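Local coordinates for protein possible prolidase (Bifidobacterium longum NCC2705, PDB 2P9B) that probably hydrolyses carbon-nitrogen bonds as a member of the amidohydrolase family, possibly as a prolidase, at residues 268-279 with 328-338; 288-297 with 338-346. All blocks are in the same frame, centred on the assembly; numbering follows the deposited sequence.

Contact 1 of 2, residues 268-279 with 328-338; sequences SVLDDELIGMFR and SGARQAHEAGL
Arg279 and Leu338 meet at one end of this contact, Leu270 and Gln332 at the other. The arginine chain is extended from CG to NE and crosses Leu338 at about a right angle, its CG 3.4 Å from Leu338 CD2. Beyond that crossing, Arg279 NH2 donates to Ala336 O at 2.8 Å. The acceptor lies at the guanidinium edge, and the N-H meets a lone pair in the carbonyl plane. Ile275 CG2 covers one guanidinium face, 3.8 Å above the plane, and also touches Ala336 CB. Leu338 CD1 reaches Phe278 CB at 3.7 Å.

At the other end, Gln332 OE1 accepts from Leu270 N at 2.7 Å, nearly straight at 164°. With CG beside the backbone N (chi1 -63°) and the chain extended beyond it, the amide reaches the loop backbone, Val269 CG2 lying against both its O and its N. Gly329 lets the backbones approach where a CB would run into Ser268 O; its CA lies 3.3 Å from Ser268 O in a CA-H...O contact.

Further out, Asp271 N-caps helix 272-279 through Leu274 N, and a Schellman motif at Gly337 turns the chain after helix 313-335 toward Leu338. Helix 250-259 packs against Ser268 and Leu274. Both hydrogen bonds thus join a side chain to the other segment's backbone, with Leu270, Ile275, Phe278, Ala333, Ala336 and Leu338 forming an apolar layer, so directional polar bonds at both ends probably set how the largely apolar surfaces meet.

Contact 2 of 2, residues 288-297 with 338-346; sequences YSALIPTLSA and LMIGVGTDT
Leu291 pairs with Ile340 through a single parallel beta bridge that forms the tight centre of this contact. Leu291 N donates to Met339 O at 2.9 Å, and Leu291 O receives Gly341 N at the same distance. The CA of Ile340 adds a CA-H...O contact to Leu291 O. Glycines let the packing close up: Ile292 CD1 lies 3.7 Å from Gly341 CA, while its CG2 branch rests on Gly343, 3.6 Å from Gly343 N. Pro293 CD touches Ile340 CG2, the two side chains crossing at about a right angle.

Beyond the bridge a water links the segments, accepting from Thr294 N and Gly343 N and lying within donating distance of Gly341 O, one of several acceptors it could serve. Farther along, Thr294 CA approaches Gly343 O at 3.2 Å, and Ala297 CB meets Asp345 CB and Thr344 O, a buried carbonyl without a polar partner.

The opposite end is looser and partly exposed. There Met339, a selenomethionine bent at chi2 and chi3, lays CG 3.6 Å from Tyr288 CE1, and a second water links Ser289 O to Met339 N.

On its other edge strand 290-292 bonds to strand 263-264; the extended part of 338-346 lies beside it in parallel order, consistent with the wall of a TIM barrel, the fold of the amidohydrolase family. Helix 272-279 packs on Leu291 through Phe278, and helix 356-367 lies against Val342 and Thr344, its Glu359 accepting from Ser296 OG; Asn75 of strand 68-78 bonds Thr344 OG1.

Overall arrangement
The two contacts, with centres about 13 Å apart, share Leu338 and are consistent with successive layers of a barrel: contact 1 joins the outer helices, and contact 2 pairs strand 290-292 with the extended chain 338-346 beneath them. Their segments alternate along the chain, as in neighbouring beta-alpha units of such a barrel. Phe278 O and Ser289 N, 2.9 Å apart, probably form a hydrogen bond between the layers, and Ile340 CD1 packs 3.3 Å from His334 N. Contact 1 lies about 19 Å from the chain centre and contact 2 about 7 Å, both measured from contact centres. Only contact 2 includes Asp345, which with His77 and His79 may outline an empty metal site, consistent with an amidohydrolase active centre.

Contact 1 of 2, residues 268-279 with 328-338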
loop_
_atom_site.group_PDB
_atom_site.type_symbol
_atom_site.label_atom_id
_atom_site.label_comp_id
_atom_site.label_asym_id
_atom_site.label_seq_id
_atom_site.Cartn_x
_atom_site.Cartn_y
_atom_site.Cartn_z
ATOM N N SER A 268 15.584 -5.901 -4.269
ATOM C CA SER A 268 16.556 -6.959 -4.508
ATOM C C SER A 268 17.442 -7.103 -3.287
ATOM O O SER A 268 17.244 -6.419 -2.287
ATOM C CB SER A 268 17.435 -6.578 -5.694
ATOM O OG SER A 268 18.208 -5.428 -5.379
ATOM N N VAL A 269 18.427 -7.989 -3.375
ATOM C CA VAL A 269 19.355 -8.162 -2.272
ATOM C C VAL A 269 20.122 -6.840 -2.174
ATOM O O VAL A 269 20.368 -6.180 -3.187
ATOM C CB VAL A 269 20.319 -9.342 -2.535
ATOM C CG1 VAL A 269 21.097 -9.104 -3.815
ATOM C CG2 VAL A 269 21.257 -9.518 -1.346
ATOM N N LEU A 270 20.484 -6.450 -0.956
ATOM C CA LEU A 270 21.177 -5.189 -0.745
ATOM C C LEU A 270 22.606 -5.341 -0.239
ATOM O O LEU A 270 23.043 -6.433 0.116
ATOM C CB LEU A 270 20.398 -4.339 0.260
ATOM C CG LEU A 270 18.923 -4.076 -0.054
ATOM C CD1 LEU A 270 18.244 -3.451 1.155
ATOM C CD2 LEU A 270 18.817 -3.178 -1.274
ATOM N N ASP A 271 23.321 -4.221 -0.241
ATOM C CA ASP A 271 24.686 -4.143 0.266
ATOM C C ASP A 271 24.721 -2.825 1.036
ATOM O O ASP A 271 23.736 -2.088 1.040
ATOM C CB ASP A 271 25.723 -4.149 -0.872
ATOM C CG ASP A 271 25.469 -3.079 -1.915
ATOM O OD1 ASP A 271 25.222 -1.916 -1.545
ATOM O OD2 ASP A 271 25.533 -3.406 -3.117
ATOM N N ASP A 272 25.837 -2.523 1.689
ATOM C CA ASP A 272 25.944 -1.301 2.480
ATOM C C ASP A 272 25.763 0.000 1.699
ATOM O O ASP A 272 25.256 0.986 2.235
ATOM C CB ASP A 272 27.282 -1.290 3.224
ATOM C CG ASP A 272 27.375 -2.402 4.253
ATOM O OD1 ASP A 272 26.377 -3.135 4.420
ATOM O OD2 ASP A 272 28.437 -2.540 4.897
ATOM N N GLU A 273 26.174 0.005 0.438
ATOM C CA GLU A 273 26.035 1.202 -0.377
ATOM C C GLU A 273 24.559 1.518 -0.579
ATOM O O GLU A 273 24.128 2.651 -0.384
ATOM C CB GLU A 273 26.705 1.011 -1.739
ATOM C CG GLU A 273 26.577 2.220 -2.659
ATOM C CD GLU A 273 27.095 1.953 -4.064
ATOM O OE1 GLU A 273 26.596 1.011 -4.720
ATOM O OE2 GLU A 273 27.997 2.691 -4.515
ATOM N N LEU A 274 23.787 0.509 -0.965
ATOM C CA LEU A 274 22.359 0.698 -1.202
ATOM C C LEU A 274 21.606 1.053 0.070
ATOM O O LEU A 274 20.715 1.898 0.054
ATOM C CB LEU A 274 21.754 -0.557 -1.830
ATOM C CG LEU A 274 22.237 -0.916 -3.237
ATOM C CD1 LEU A 274 21.484 -2.150 -3.705
ATOM C CD2 LEU A 274 22.002 0.243 -4.200
ATOM N N ILE A 275 21.953 0.405 1.176
ATOM C CA ILE A 275 21.290 0.696 2.437
ATOM C C ILE A 275 21.485 2.175 2.772
ATOM O O ILE A 275 20.554 2.855 3.201
ATOM C CB ILE A 275 21.857 -0.183 3.567
ATOM C CG1 ILE A 275 21.445 -1.639 3.328
ATOM C CG2 ILE A 275 21.360 0.310 4.919
ATOM C CD1 ILE A 275 22.009 -2.622 4.334
ATOM N N GLY A 276 22.697 2.671 2.552
ATOM C CA GLY A 276 22.976 4.064 2.831
ATOM C C GLY A 276 22.160 4.991 1.946
ATOM O O GLY A 276 21.751 6.066 2.391
HETATM N N MSE A 277 21.923 4.570 0.701
HETATM C CA MSE A 277 21.150 5.365 -0.258
HETATM C C MSE A 277 19.667 5.436 0.132
HETATM O O MSE A 277 18.982 6.407 -0.192
HETATM C CB MSE A 277 21.315 4.798 -1.675
HETATM C CG MSE A 277 22.769 4.717 -2.143
HETATM SE SE MSE A 277 22.963 4.227 -4.028
HETATM C CE MSE A 277 22.223 5.880 -4.735
ATOM N N PHE A 278 19.178 4.417 0.837
ATOM C CA PHE A 278 17.792 4.400 1.317
ATOM C C PHE A 278 17.694 5.380 2.493
ATOM O O PHE A 278 16.828 6.255 2.529
ATOM C CB PHE A 278 17.404 2.999 1.819
ATOM C CG PHE A 278 16.803 2.106 0.766
ATOM C CD1 PHE A 278 15.484 2.283 0.356
ATOM C CD2 PHE A 278 17.544 1.072 0.203
ATOM C CE1 PHE A 278 14.909 1.440 -0.599
ATOM C CE2 PHE A 278 16.982 0.221 -0.753
ATOM C CZ PHE A 278 15.659 0.408 -1.153
ATOM N N ARG A 279 18.608 5.225 3.446
ATOM C CA ARG A 279 18.643 6.063 4.650
ATOM C C ARG A 279 18.724 7.554 4.394
ATOM O O ARG A 279 17.998 8.337 5.008
ATOM C CB ARG A 279 19.821 5.668 5.544
ATOM C CG ARG A 279 19.556 4.494 6.450
ATOM C CD ARG A 279 20.783 4.180 7.283
ATOM N NE ARG A 279 20.617 2.953 8.052
ATOM C CZ ARG A 279 21.600 2.097 8.299
ATOM N NH1 ARG A 279 22.822 2.337 7.834
ATOM N NH2 ARG A 279 21.367 1.003 9.007
ATOM N N SER A 328 15.402 -11.692 0.755
ATOM C CA SER A 328 16.658 -11.371 1.411
ATOM C C SER A 328 16.783 -9.862 1.633
ATOM O O SER A 328 17.164 -9.421 2.716
ATOM C CB SER A 328 17.833 -11.882 0.574
ATOM O OG SER A 328 19.056 -11.707 1.273
ATOM N N GLY A 329 16.449 -9.077 0.611
ATOM C CA GLY A 329 16.534 -7.632 0.730
ATOM C C GLY A 329 15.616 -7.049 1.793
ATOM O O GLY A 329 15.974 -6.088 2.463
ATOM N N ALA A 330 14.427 -7.624 1.949
ATOM C CA ALA A 330 13.489 -7.131 2.950
ATOM C C ALA A 330 14.037 -7.412 4.343
ATOM O O ALA A 330 13.911 -6.595 5.248
ATOM C CB ALA A 330 12.126 -7.804 2.773
ATOM N N ARG A 331 14.646 -8.579 4.509
ATOM C CA ARG A 331 15.211 -8.952 5.798
ATOM C C ARG A 331 16.367 -8.019 6.126
ATOM O O ARG A 331 16.498 -7.546 7.256
ATOM C CB ARG A 331 15.718 -10.396 5.756
ATOM C CG ARG A 331 16.153 -10.937 7.105
ATOM C CD ARG A 331 17.109 -12.109 6.934
ATOM N NE ARG A 331 18.391 -11.677 6.381
ATOM C CZ ARG A 331 19.247 -10.882 7.017
ATOM N NH1 ARG A 331 18.960 -10.432 8.233
ATOM N NH2 ARG A 331 20.386 -10.532 6.439
ATOM N N GLN A 332 17.206 -7.756 5.132
ATOM C CA GLN A 332 18.348 -6.876 5.330
ATOM C C GLN A 332 17.864 -5.480 5.689
ATOM O O GLN A 332 18.354 -4.867 6.633
ATOM C CB GLN A 332 19.192 -6.817 4.059
ATOM C CG GLN A 332 19.788 -8.155 3.674
ATOM C CD GLN A 332 20.474 -8.110 2.335
ATOM O OE1 GLN A 332 19.921 -7.597 1.366
ATOM N NE2 GLN A 332 21.682 -8.665 2.265
ATOM N N ALA A 333 16.894 -4.984 4.930
ATOM C CA ALA A 333 16.344 -3.657 5.176
ATOM C C ALA A 333 15.786 -3.567 6.598
ATOM O O ALA A 333 15.987 -2.569 7.293
ATOM C CB ALA A 333 15.248 -3.347 4.151
ATOM N N HIS A 334 15.084 -4.610 7.030
ATOM C CA HIS A 334 14.512 -4.635 8.374
ATOM C C HIS A 334 15.645 -4.600 9.397
ATOM O O HIS A 334 15.586 -3.867 10.382
ATOM C CB HIS A 334 13.672 -5.903 8.569
ATOM C CG HIS A 334 12.998 -5.982 9.906
ATOM N ND1 HIS A 334 12.070 -5.055 10.327
ATOM C CD2 HIS A 334 13.114 -6.882 10.912
ATOM C CE1 HIS A 334 11.640 -5.381 11.532
ATOM N NE2 HIS A 334 12.258 -6.485 11.911
ATOM N N GLU A 335 16.676 -5.396 9.141
ATOM C CA GLU A 335 17.841 -5.474 10.017
ATOM C C GLU A 335 18.533 -4.112 10.134
ATOM O O GLU A 335 19.024 -3.738 11.206
ATOM C CB GLU A 335 18.811 -6.520 9.462
ATOM C CG GLU A 335 20.072 -6.750 10.276
ATOM C CD GLU A 335 20.862 -7.950 9.775
ATOM O OE1 GLU A 335 21.195 -7.991 8.570
ATOM O OE2 GLU A 335 21.145 -8.856 10.587
ATOM N N ALA A 336 18.551 -3.367 9.034
ATOM C CA ALA A 336 19.188 -2.051 9.005
ATOM C C ALA A 336 18.273 -0.923 9.484
ATOM O O ALA A 336 18.681 0.238 9.524
ATOM C CB ALA A 336 19.693 -1.754 7.599
ATOM N N GLY A 337 17.034 -1.263 9.830
ATOM C CA GLY A 337 16.097 -0.265 10.313
ATOM C C GLY A 337 15.602 0.738 9.284
ATOM O O GLY A 337 15.316 1.885 9.622
ATOM N N LEU A 338 15.490 0.315 8.030
ATOM C CA LEU A 338 15.016 1.207 6.979
ATOM C C LEU A 338 13.494 1.345 7.026
ATOM O O LEU A 338 12.812 0.622 7.752
ATOM C CB LEU A 338 15.422 0.676 5.602
ATOM C CG LEU A 338 16.915 0.500 5.306
ATOM C CD1 LEU A 338 17.069 -0.086 3.916
ATOM C CD2 LEU A 338 17.638 1.842 5.409
#

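Contact 2 of 2, residues 288-297 with 338-346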
loop_
_atom_site.group_PDB
_atom_site.type_symbol
_atom_site.label_atom_id
_atom_site.label_comp_id
_atom_site.label_asym_id
_atom_site.label_seq_id
_atom_site.Cartn_x
_atom_site.Cartn_y
_atom_site.Cartn_z
ATOM N N TYR A 288 14.845 10.667 2.003
ATOM C CA TYR A 288 15.033 9.243 2.255
ATOM C C TYR A 288 14.153 8.444 1.305
ATOM O O TYR A 288 13.196 8.969 0.753
ATOM C CB TYR A 288 14.658 8.904 3.704
ATOM C CG TYR A 288 13.169 8.829 3.953
ATOM C CD1 TYR A 288 12.484 7.619 3.834
ATOM C CD2 TYR A 288 12.438 9.968 4.284
ATOM C CE1 TYR A 288 11.108 7.548 4.040
ATOM C CE2 TYR A 288 11.066 9.908 4.491
ATOM C CZ TYR A 288 10.407 8.697 4.367
ATOM O OH TYR A 288 9.044 8.634 4.559
ATOM N N SER A 289 14.491 7.172 1.115
ATOM C CA SER A 289 13.706 6.304 0.251
ATOM C C SER A 289 13.195 5.160 1.106
ATOM O O SER A 289 13.795 4.826 2.124
ATOM C CB SER A 289 14.562 5.775 -0.901
ATOM O OG SER A 289 14.911 6.826 -1.782
ATOM N N ALA A 290 12.068 4.580 0.711
ATOM C CA ALA A 290 11.493 3.478 1.461
ATOM C C ALA A 290 11.385 2.251 0.570
ATOM O O ALA A 290 11.416 2.360 -0.652
ATOM C CB ALA A 290 10.111 3.863 1.991
ATOM N N LEU A 291 11.269 1.086 1.195
ATOM C CA LEU A 291 11.144 -0.169 0.462
ATOM C C LEU A 291 9.747 -0.761 0.647
ATOM O O LEU A 291 9.237 -0.803 1.764
ATOM C CB LEU A 291 12.184 -1.167 0.970
ATOM C CG LEU A 291 12.103 -2.591 0.412
ATOM C CD1 LEU A 291 12.430 -2.593 -1.072
ATOM C CD2 LEU A 291 13.069 -3.483 1.159
ATOM N N ILE A 292 9.129 -1.203 -0.450
ATOM C CA ILE A 292 7.806 -1.840 -0.407
ATOM C C ILE A 292 8.043 -3.218 -1.040
ATOM O O ILE A 292 7.859 -3.394 -2.240
ATOM C CB ILE A 292 6.751 -1.074 -1.256
ATOM C CG1 ILE A 292 6.768 0.422 -0.914
ATOM C CG2 ILE A 292 5.343 -1.620 -0.959
ATOM C CD1 ILE A 292 6.344 0.738 0.494
ATOM N N PRO A 293 8.457 -4.212 -0.236
ATOM C CA PRO A 293 8.735 -5.567 -0.730
ATOM C C PRO A 293 7.689 -6.233 -1.618
ATOM O O PRO A 293 8.043 -6.958 -2.546
ATOM C CB PRO A 293 8.979 -6.364 0.552
ATOM C CG PRO A 293 9.514 -5.335 1.498
ATOM C CD PRO A 293 8.599 -4.160 1.231
ATOM N N THR A 294 6.413 -6.000 -1.331
ATOM C CA THR A 294 5.327 -6.614 -2.096
ATOM C C THR A 294 5.554 -8.121 -2.244
ATOM O O THR A 294 5.455 -8.678 -3.338
ATOM C CB THR A 294 5.182 -5.980 -3.504
ATOM O OG1 THR A 294 6.269 -6.395 -4.337
ATOM C CG2 THR A 294 5.198 -4.465 -3.408
ATOM N N LEU A 295 5.841 -8.779 -1.124
ATOM C CA LEU A 295 6.086 -10.215 -1.133
ATOM C C LEU A 295 4.894 -10.987 -1.686
ATOM O O LEU A 295 5.061 -12.030 -2.315
ATOM C CB LEU A 295 6.417 -10.710 0.275
ATOM C CG LEU A 295 7.676 -10.082 0.889
ATOM C CD1 LEU A 295 7.935 -10.687 2.257
ATOM C CD2 LEU A 295 8.867 -10.317 -0.029
ATOM N N SER A 296 3.694 -10.473 -1.451
ATOM C CA SER A 296 2.476 -11.110 -1.946
ATOM C C SER A 296 2.472 -11.293 -3.462
ATOM O O SER A 296 1.811 -12.195 -3.983
ATOM C CB SER A 296 1.248 -10.282 -1.559
ATOM O OG SER A 296 1.000 -10.329 -0.175
ATOM N N ALA A 297 3.194 -10.434 -4.175
ATOM C CA ALA A 297 3.217 -10.517 -5.628
ATOM C C ALA A 297 4.226 -11.512 -6.188
ATOM O O ALA A 297 4.006 -12.090 -7.247
ATOM C CB ALA A 297 3.465 -9.134 -6.228
ATOM N N LEU A 338 15.490 0.315 8.030
ATOM C CA LEU A 338 15.016 1.207 6.979
ATOM C C LEU A 338 13.494 1.345 7.026
ATOM O O LEU A 338 12.812 0.622 7.752
ATOM C CB LEU A 338 15.422 0.676 5.602
ATOM C CG LEU A 338 16.915 0.500 5.306
ATOM C CD1 LEU A 338 17.069 -0.086 3.916
ATOM C CD2 LEU A 338 17.638 1.842 5.409
HETATM N N MSE A 339 12.979 2.297 6.256
HETATM C CA MSE A 339 11.544 2.522 6.167
HETATM C C MSE A 339 10.994 1.450 5.231
HETATM O O MSE A 339 11.333 1.422 4.051
HETATM C CB MSE A 339 11.269 3.919 5.604
HETATM C CG MSE A 339 11.534 5.063 6.601
HETATM SE SE MSE A 339 10.434 5.129 8.121
HETATM C CE MSE A 339 8.914 5.929 7.309
ATOM N N ILE A 340 10.157 0.568 5.769
ATOM C CA ILE A 340 9.588 -0.525 4.985
ATOM C C ILE A 340 8.075 -0.503 5.085
ATOM O O ILE A 340 7.525 -0.543 6.182
ATOM C CB ILE A 340 10.082 -1.888 5.501
ATOM C CG1 ILE A 340 11.614 -1.904 5.502
ATOM C CG2 ILE A 340 9.498 -3.010 4.644
ATOM C CD1 ILE A 340 12.224 -3.133 6.137
ATOM N N GLY A 341 7.412 -0.467 3.936
ATOM C CA GLY A 341 5.963 -0.421 3.940
ATOM C C GLY A 341 5.282 -1.698 3.504
ATOM O O GLY A 341 5.921 -2.714 3.245
ATOM N N VAL A 342 3.959 -1.629 3.429
ATOM C CA VAL A 342 3.135 -2.761 3.031
ATOM C C VAL A 342 2.390 -2.428 1.740
ATOM O O VAL A 342 1.621 -1.466 1.675
ATOM C CB VAL A 342 2.114 -3.106 4.143
ATOM C CG1 VAL A 342 1.043 -4.040 3.612
ATOM C CG2 VAL A 342 2.836 -3.755 5.318
ATOM N N GLY A 343 2.641 -3.232 0.715
ATOM C CA GLY A 343 1.998 -3.063 -0.577
ATOM C C GLY A 343 1.914 -4.475 -1.117
ATOM O O GLY A 343 2.706 -5.318 -0.705
ATOM N N THR A 344 0.981 -4.756 -2.023
ATOM C CA THR A 344 0.866 -6.125 -2.515
ATOM C C THR A 344 0.786 -6.327 -4.021
ATOM O O THR A 344 0.887 -7.458 -4.488
ATOM C CB THR A 344 -0.364 -6.816 -1.915
ATOM O OG1 THR A 344 -1.548 -6.142 -2.358
ATOM C CG2 THR A 344 -0.297 -6.790 -0.398
ATOM N N ASP A 345 0.596 -5.244 -4.767
ATOM C CA ASP A 345 0.463 -5.303 -6.225
ATOM C C ASP A 345 -0.860 -5.993 -6.580
ATOM O O ASP A 345 -0.886 -6.944 -7.360
ATOM C CB ASP A 345 1.635 -6.070 -6.854
ATOM C CG ASP A 345 1.937 -5.614 -8.275
ATOM O OD1 ASP A 345 1.079 -4.944 -8.883
ATOM O OD2 ASP A 345 3.035 -5.928 -8.787
ATOM N N THR A 346 -1.958 -5.510 -6.007
ATOM C CA THR A 346 -3.271 -6.099 -6.273
ATOM C C THR A 346 -3.607 -6.060 -7.763
ATOM O O THR A 346 -3.065 -5.248 -8.511
ATOM C CB THR A 346 -4.396 -5.366 -5.504
ATOM O OG1 THR A 346 -4.535 -4.035 -6.006
ATOM C CG2 THR A 346 -4.075 -5.309 -4.015
HETATM O O HOH W 1 14.760 4.015 4.714
HETATM O O HOH W 2 5.125 -4.847 1.180
#